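Local coordinates for Rio2 kinase (Chaetomium thermophilum, PDB 4GYI), which probably phosphorylates serine and threonine residues as a magnesium-dependent, ADP-binding RIO-type kinase, and acts as an ATPase in maturation of the pre-40S ribosomal subunit, at residues Leu214-Ala222 with Phe274-Phe285. Sequence-based numbering, arbitrary orientation.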
ATOM      1  N   LEU A 214     -10.824  17.396  10.527  1.00 35.54           N
ATOM      2  CA  LEU A 214      -9.570  17.025   9.860  1.00 27.53           C
ATOM      3  C   LEU A 214      -8.349  17.545  10.612  1.00 32.97           C
ATOM      4  O   LEU A 214      -7.345  16.838  10.754  1.00 34.03           O
ATOM      5  CB  LEU A 214      -9.572  17.523   8.418  1.00 29.24           C
ATOM      6  CG  LEU A 214     -10.700  16.891   7.592  1.00 38.00           C
ATOM      7  CD1 LEU A 214     -10.785  17.511   6.223  1.00 31.94           C
ATOM      8  CD2 LEU A 214     -10.521  15.369   7.491  1.00 31.16           C
ATOM      9  N   ILE A 215      -8.448  18.773  11.110  1.00 34.74           N
ATOM     10  CA  ILE A 215      -7.368  19.384  11.879  1.00 39.38           C
ATOM     11  C   ILE A 215      -7.147  18.619  13.171  1.00 35.65           C
ATOM     12  O   ILE A 215      -6.009  18.318  13.533  1.00 40.00           O
ATOM     13  CB  ILE A 215      -7.662  20.862  12.209  1.00 36.84           C
ATOM     14  CG1 ILE A 215      -7.667  21.696  10.926  1.00 40.13           C
ATOM     15  CG2 ILE A 215      -6.643  21.405  13.197  1.00 37.05           C
ATOM     16  CD1 ILE A 215      -6.393  21.565  10.079  1.00 36.82           C
ATOM     17  N   ALA A 216      -8.232  18.290  13.870  1.00 38.04           N
ATOM     18  CA  ALA A 216      -8.106  17.452  15.064  1.00 34.31           C
ATOM     19  C   ALA A 216      -7.395  16.119  14.734  1.00 36.76           C
ATOM     20  O   ALA A 216      -6.555  15.650  15.503  1.00 40.19           O
ATOM     21  CB  ALA A 216      -9.486  17.210  15.741  1.00 36.64           C
ATOM     22  N   LEU A 217      -7.701  15.526  13.581  1.00 39.35           N
ATOM     23  CA  LEU A 217      -7.000  14.307  13.175  1.00 42.64           C
ATOM     24  C   LEU A 217      -5.484  14.496  13.031  1.00 30.38           C
ATOM     25  O   LEU A 217      -4.713  13.654  13.480  1.00 33.95           O
ATOM     26  CB  LEU A 217      -7.566  13.727  11.874  1.00 37.44           C
ATOM     27  CG  LEU A 217      -8.780  12.824  12.022  1.00 47.99           C
ATOM     28  CD1 LEU A 217      -9.214  12.316  10.664  1.00 39.26           C
ATOM     29  CD2 LEU A 217      -8.469  11.677  12.964  1.00 45.13           C
ATOM     30  N   ILE A 218      -5.064  15.576  12.386  1.00 32.23           N
ATOM     31  CA  ILE A 218      -3.628  15.815  12.208  1.00 30.86           C
ATOM     32  C   ILE A 218      -2.959  16.006  13.556  1.00 33.39           C
ATOM     33  O   ILE A 218      -1.881  15.469  13.800  1.00 35.84           O
ATOM     34  CB  ILE A 218      -3.363  17.042  11.361  1.00 36.20           C
ATOM     35  CG1 ILE A 218      -3.802  16.781   9.925  1.00 31.83           C
ATOM     36  CG2 ILE A 218      -1.868  17.430  11.430  1.00 32.08           C
ATOM     37  CD1 ILE A 218      -3.959  18.054   9.108  1.00 32.27           C
ATOM     38  N   LEU A 219      -3.625  16.752  14.438  1.00 37.18           N
ATOM     39  CA  LEU A 219      -3.125  16.960  15.781  1.00 43.70           C
ATOM     40  C   LEU A 219      -3.171  15.666  16.596  1.00 43.40           C
ATOM     41  O   LEU A 219      -2.245  15.377  17.343  1.00 41.66           O
ATOM     42  CB  LEU A 219      -3.882  18.086  16.485  1.00 36.99           C
ATOM     43  CG  LEU A 219      -3.715  19.468  15.836  1.00 45.99           C
ATOM     44  CD1 LEU A 219      -4.484  20.544  16.612  1.00 41.25           C
ATOM     45  CD2 LEU A 219      -2.243  19.863  15.711  1.00 44.71           C
ATOM     46  N   ARG A 220      -4.225  14.872  16.440  1.00 39.69           N
ATOM     47  CA  ARG A 220      -4.275  13.598  17.159  1.00 36.33           C
ATOM     48  C   ARG A 220      -3.150  12.674  16.709  1.00 37.28           C
ATOM     49  O   ARG A 220      -2.486  12.049  17.542  1.00 43.64           O
ATOM     50  CB  ARG A 220      -5.632  12.898  17.019  1.00 38.10           C
ATOM     51  CG  ARG A 220      -5.723  11.632  17.864  1.00 38.67           C
ATOM     52  CD  ARG A 220      -7.109  10.979  17.837  1.00 38.26           C
ATOM     53  NE  ARG A 220      -7.090   9.745  18.624  1.00 51.25           N
ATOM     54  CZ  ARG A 220      -7.894   8.697  18.436  1.00 58.47           C
ATOM     55  NH1 ARG A 220      -8.828   8.698  17.481  1.00 39.55           N
ATOM     56  NH2 ARG A 220      -7.760   7.635  19.221  1.00 63.54           N
ATOM     57  N   LEU A 221      -2.935  12.581  15.394  1.00 31.33           N
ATOM     58  CA  LEU A 221      -1.811  11.811  14.867  1.00 26.10           C
ATOM     59  C   LEU A 221      -0.488  12.283  15.483  1.00 34.91           C
ATOM     60  O   LEU A 221       0.314  11.470  15.942  1.00 39.64           O
ATOM     61  CB  LEU A 221      -1.746  11.903  13.344  1.00 31.90           C
ATOM     62  CG  LEU A 221      -2.670  11.026  12.492  1.00 35.71           C
ATOM     63  CD1 LEU A 221      -2.562  11.446  11.046  1.00 44.70           C
ATOM     64  CD2 LEU A 221      -2.318   9.543  12.617  1.00 30.08           C
ATOM     65  N   ALA A 222      -0.276  13.596  15.515  1.00 41.26           N
ATOM     66  CA  ALA A 222       0.991  14.162  15.989  1.00 40.41           C
ATOM     67  C   ALA A 222       1.220  13.856  17.469  1.00 45.76           C
ATOM     68  O   ALA A 222       2.341  13.569  17.881  1.00 40.48           O
ATOM     69  CB  ALA A 222       1.031  15.659  15.741  1.00 41.30           C
ATOM     70  N   PHE A 274       4.621  18.179   8.497  1.00 36.32           N
ATOM     71  CA  PHE A 274       3.468  18.689   9.231  1.00 40.09           C
ATOM     72  C   PHE A 274       2.802  19.840   8.473  1.00 43.66           C
ATOM     73  O   PHE A 274       1.622  19.753   8.120  1.00 42.61           O
ATOM     74  CB  PHE A 274       3.876  19.149  10.629  1.00 31.75           C
ATOM     75  CG  PHE A 274       2.724  19.568  11.495  1.00 36.25           C
ATOM     76  CD1 PHE A 274       2.038  18.638  12.258  1.00 35.12           C
ATOM     77  CD2 PHE A 274       2.331  20.902  11.553  1.00 39.87           C
ATOM     78  CE1 PHE A 274       0.973  19.022  13.064  1.00 30.37           C
ATOM     79  CE2 PHE A 274       1.272  21.292  12.349  1.00 43.16           C
ATOM     80  CZ  PHE A 274       0.591  20.342  13.111  1.00 38.37           C
ATOM     81  N   ASP A 275       3.565  20.905   8.221  1.00 38.30           N
ATOM     82  CA  ASP A 275       3.023  22.121   7.615  1.00 35.76           C
ATOM     83  C   ASP A 275       2.376  21.827   6.274  1.00 39.38           C
ATOM     84  O   ASP A 275       1.386  22.446   5.902  1.00 45.20           O
ATOM     85  CB  ASP A 275       4.118  23.164   7.420  1.00 43.05           C
ATOM     86  CG  ASP A 275       4.533  23.834   8.717  1.00 59.47           C
ATOM     87  OD1 ASP A 275       3.723  23.848   9.670  1.00 65.36           O
ATOM     88  OD2 ASP A 275       5.667  24.359   8.779  1.00 65.08           O
ATOM     89  N   ARG A 276       2.943  20.860   5.557  1.00 39.38           N
ATOM     90  CA  ARG A 276       2.463  20.515   4.234  1.00 37.13           C
ATOM     91  C   ARG A 276       1.089  19.851   4.299  1.00 40.69           C
ATOM     92  O   ARG A 276       0.219  20.135   3.482  1.00 37.46           O
ATOM     93  CB  ARG A 276       3.456  19.607   3.532  1.00 39.61           C
ATOM     94  CG  ARG A 276       3.251  19.533   2.036  1.00 49.63           C
ATOM     95  CD  ARG A 276       4.338  18.687   1.385  1.00 47.64           C
ATOM     96  NE  ARG A 276       4.195  17.281   1.733  1.00 45.59           N
ATOM     97  CZ  ARG A 276       5.042  16.323   1.363  1.00 48.94           C
ATOM     98  NH1 ARG A 276       6.104  16.617   0.623  1.00 36.74           N
ATOM     99  NH2 ARG A 276       4.822  15.065   1.732  1.00 42.76           N
ATOM    100  N   ASP A 277       0.901  18.963   5.266  1.00 29.16           N
ATOM    101  CA  ASP A 277      -0.406  18.344   5.485  1.00 38.41           C
ATOM    102  C   ASP A 277      -1.478  19.409   5.786  1.00 40.38           C
ATOM    103  O   ASP A 277      -2.540  19.442   5.152  1.00 39.33           O
ATOM    104  CB  ASP A 277      -0.336  17.288   6.613  1.00 35.65           C
ATOM    105  CG  ASP A 277       0.263  15.920   6.142  1.00 54.49           C
ATOM    106  OD1 ASP A 277       0.467  15.721   4.914  1.00 48.39           O
ATOM    107  OD2 ASP A 277       0.504  15.033   7.010  1.00 37.24           O
ATOM    108  N   VAL A 278      -1.192  20.283   6.744  1.00 37.62           N
ATOM    109  CA  VAL A 278      -2.120  21.352   7.111  1.00 36.44           C
ATOM    110  C   VAL A 278      -2.434  22.265   5.909  1.00 38.41           C
ATOM    111  O   VAL A 278      -3.590  22.608   5.663  1.00 41.03           O
ATOM    112  CB  VAL A 278      -1.544  22.203   8.273  1.00 40.23           C
ATOM    113  CG1 VAL A 278      -2.374  23.454   8.494  1.00 38.17           C
ATOM    114  CG2 VAL A 278      -1.434  21.380   9.555  1.00 28.88           C
ATOM    115  N   GLN A 279      -1.409  22.652   5.156  1.00 33.31           N
ATOM    116  CA  GLN A 279      -1.615  23.533   4.008  1.00 36.97           C
ATOM    117  C   GLN A 279      -2.419  22.854   2.896  1.00 45.92           C
ATOM    118  O   GLN A 279      -3.169  23.526   2.189  1.00 39.73           O
ATOM    119  CB  GLN A 279      -0.284  24.061   3.466  1.00 45.49           C
ATOM    120  CG  GLN A 279      -0.105  25.581   3.580  1.00 66.17           C
ATOM    121  CD  GLN A 279      -0.350  26.127   4.993  1.00 76.33           C
ATOM    122  OE1 GLN A 279      -1.114  27.075   5.178  1.00 66.60           O
ATOM    123  NE2 GLN A 279       0.310  25.536   5.990  1.00 85.35           N
ATOM    124  N   CYS A 280      -2.273  21.533   2.747  1.00 35.44           N
ATOM    125  CA  CYS A 280      -3.089  20.786   1.782  1.00 38.88           C
ATOM    126  C   CYS A 280      -4.577  20.878   2.111  1.00 41.10           C
ATOM    127  O   CYS A 280      -5.405  21.140   1.232  1.00 40.63           O
ATOM    128  CB  CYS A 280      -2.677  19.309   1.711  1.00 39.94           C
ATOM    129  SG  CYS A 280      -1.409  18.971   0.481  1.00 72.30           S
ATOM    130  N   ILE A 281      -4.897  20.651   3.380  1.00 34.67           N
ATOM    131  CA  ILE A 281      -6.260  20.794   3.878  1.00 36.84           C
ATOM    132  C   ILE A 281      -6.807  22.217   3.663  1.00 41.42           C
ATOM    133  O   ILE A 281      -7.890  22.392   3.089  1.00 43.45           O
ATOM    134  CB  ILE A 281      -6.336  20.423   5.368  1.00 37.80           C
ATOM    135  CG1 ILE A 281      -6.028  18.931   5.556  1.00 37.83           C
ATOM    136  CG2 ILE A 281      -7.688  20.777   5.947  1.00 38.04           C
ATOM    137  CD1 ILE A 281      -6.802  18.038   4.630  1.00 40.81           C
ATOM    138  N   LYS A 282      -6.061  23.230   4.108  1.00 29.21           N
ATOM    139  CA  LYS A 282      -6.492  24.619   3.933  1.00 36.27           C
ATOM    140  C   LYS A 282      -6.720  24.943   2.457  1.00 42.74           C
ATOM    141  O   LYS A 282      -7.750  25.510   2.097  1.00 43.17           O
ATOM    142  CB  LYS A 282      -5.470  25.604   4.518  1.00 35.54           C
ATOM    143  CG  LYS A 282      -5.368  25.557   6.030  1.00 36.84           C
ATOM    144  CD  LYS A 282      -4.402  26.638   6.546  1.00 46.26           C
ATOM    145  CE  LYS A 282      -4.179  26.499   8.048  1.00 48.18           C
ATOM    146  NZ  LYS A 282      -3.255  27.505   8.650  1.00 48.69           N
ATOM    147  N   ARG A 283      -5.756  24.591   1.606  1.00 36.94           N
ATOM    148  CA  ARG A 283      -5.901  24.814   0.164  1.00 43.13           C
ATOM    149  C   ARG A 283      -7.212  24.223  -0.355  1.00 45.07           C
ATOM    150  O   ARG A 283      -8.000  24.920  -0.987  1.00 48.07           O
ATOM    151  CB  ARG A 283      -4.740  24.201  -0.612  1.00 55.46           C
ATOM    152  CG  ARG A 283      -3.597  25.144  -0.936  1.00 74.97           C
ATOM    153  CD  ARG A 283      -2.665  24.479  -1.944  1.00 89.01           C
ATOM    154  NE  ARG A 283      -3.423  23.917  -3.060  1.00 99.77           N
ATOM    155  CZ  ARG A 283      -3.415  24.406  -4.295  1.00109.52           C
ATOM    156  NH1 ARG A 283      -2.666  25.460  -4.592  1.00114.80           N
ATOM    157  NH2 ARG A 283      -4.147  23.833  -5.242  1.00110.84           N
ATOM    158  N   PHE A 284      -7.440  22.940  -0.072  1.00 37.23           N
ATOM    159  CA  PHE A 284      -8.651  22.275  -0.526  1.00 39.51           C
ATOM    160  C   PHE A 284      -9.915  22.993  -0.045  1.00 38.76           C
ATOM    161  O   PHE A 284     -10.806  23.301  -0.838  1.00 42.66           O
ATOM    162  CB  PHE A 284      -8.680  20.806  -0.099  1.00 33.61           C
ATOM    163  CG  PHE A 284      -9.949  20.109  -0.480  1.00 34.06           C
ATOM    164  CD1 PHE A 284     -10.166  19.716  -1.793  1.00 35.47           C
ATOM    165  CD2 PHE A 284     -10.946  19.888   0.464  1.00 36.03           C
ATOM    166  CE1 PHE A 284     -11.344  19.079  -2.160  1.00 33.86           C
ATOM    167  CE2 PHE A 284     -12.129  19.273   0.115  1.00 34.91           C
ATOM    168  CZ  PHE A 284     -12.326  18.849  -1.201  1.00 32.53           C
ATOM    169  N   PHE A 285      -9.970  23.293   1.245  1.00 39.16           N
ATOM    170  CA  PHE A 285     -11.112  24.001   1.806  1.00 43.25           C
ATOM    171  C   PHE A 285     -11.286  25.396   1.245  1.00 45.77           C
ATOM    172  O   PHE A 285     -12.377  25.944   1.267  1.00 45.61           O
ATOM    173  CB  PHE A 285     -11.047  24.028   3.327  1.00 37.68           C
ATOM    174  CG  PHE A 285     -11.622  22.799   3.948  1.00 39.14           C
ATOM    175  CD1 PHE A 285     -12.815  22.847   4.631  1.00 43.55           C
ATOM    176  CD2 PHE A 285     -10.996  21.574   3.782  1.00 39.71           C
ATOM    177  CE1 PHE A 285     -13.357  21.695   5.178  1.00 43.11           C
ATOM    178  CE2 PHE A 285     -11.530  20.429   4.330  1.00 36.28           C
ATOM    179  CZ  PHE A 285     -12.710  20.487   5.024  1.00 33.40           C
TER
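I218 and F274 meet because each torsion sends a group across the gap: in F274 the ring carbon CG stands anti to the backbone N (chi1 -175°), while in I218 the methyl CG2 takes that position and CG1 lies anti to the carbonyl carbon (chi1 -68°). I218 CG2 then touches F274 CE1 at 3.6 Å, and the extended arm carries CD1 between V278 and I281, 4.2 Å from V278 CG2 and equally far from I281 CG1. The side chain thus packs as a knob into a hole made by F274, D277, V278 and I281. The next residue, L219, brings CD2 to the ring edge near its plane, 3.9 Å from F274 CZ, and one turn beyond I218 the methyl of A222 approaches F274 CE1. At the other end, L214 CD1 presses against the ring of F285, 3.6 Å from CE2, and meets I281 CD1 at 4.3 Å. I215 adds a looser methyl contact with I281. No hydrogen bond passes between the two segments, which meet through apolar side chains. D277, beside the I218 knob, directs its carboxylate to backbone amides of the loop 229-231: OD2 accepts from G229 N and OD1 from F231 N. Y211 meets the F285 ring edge-to-face, extending the contact along helix 207-223. The two helix segments run nearly antiparallel (172°), their axes 10.8 Å apart, a buried pair corresponding to helices αE and αF of the protein kinase C-lobe, the αF aspartate holding the backbone of the catalytic loop that leads to the magnesium ligand N235.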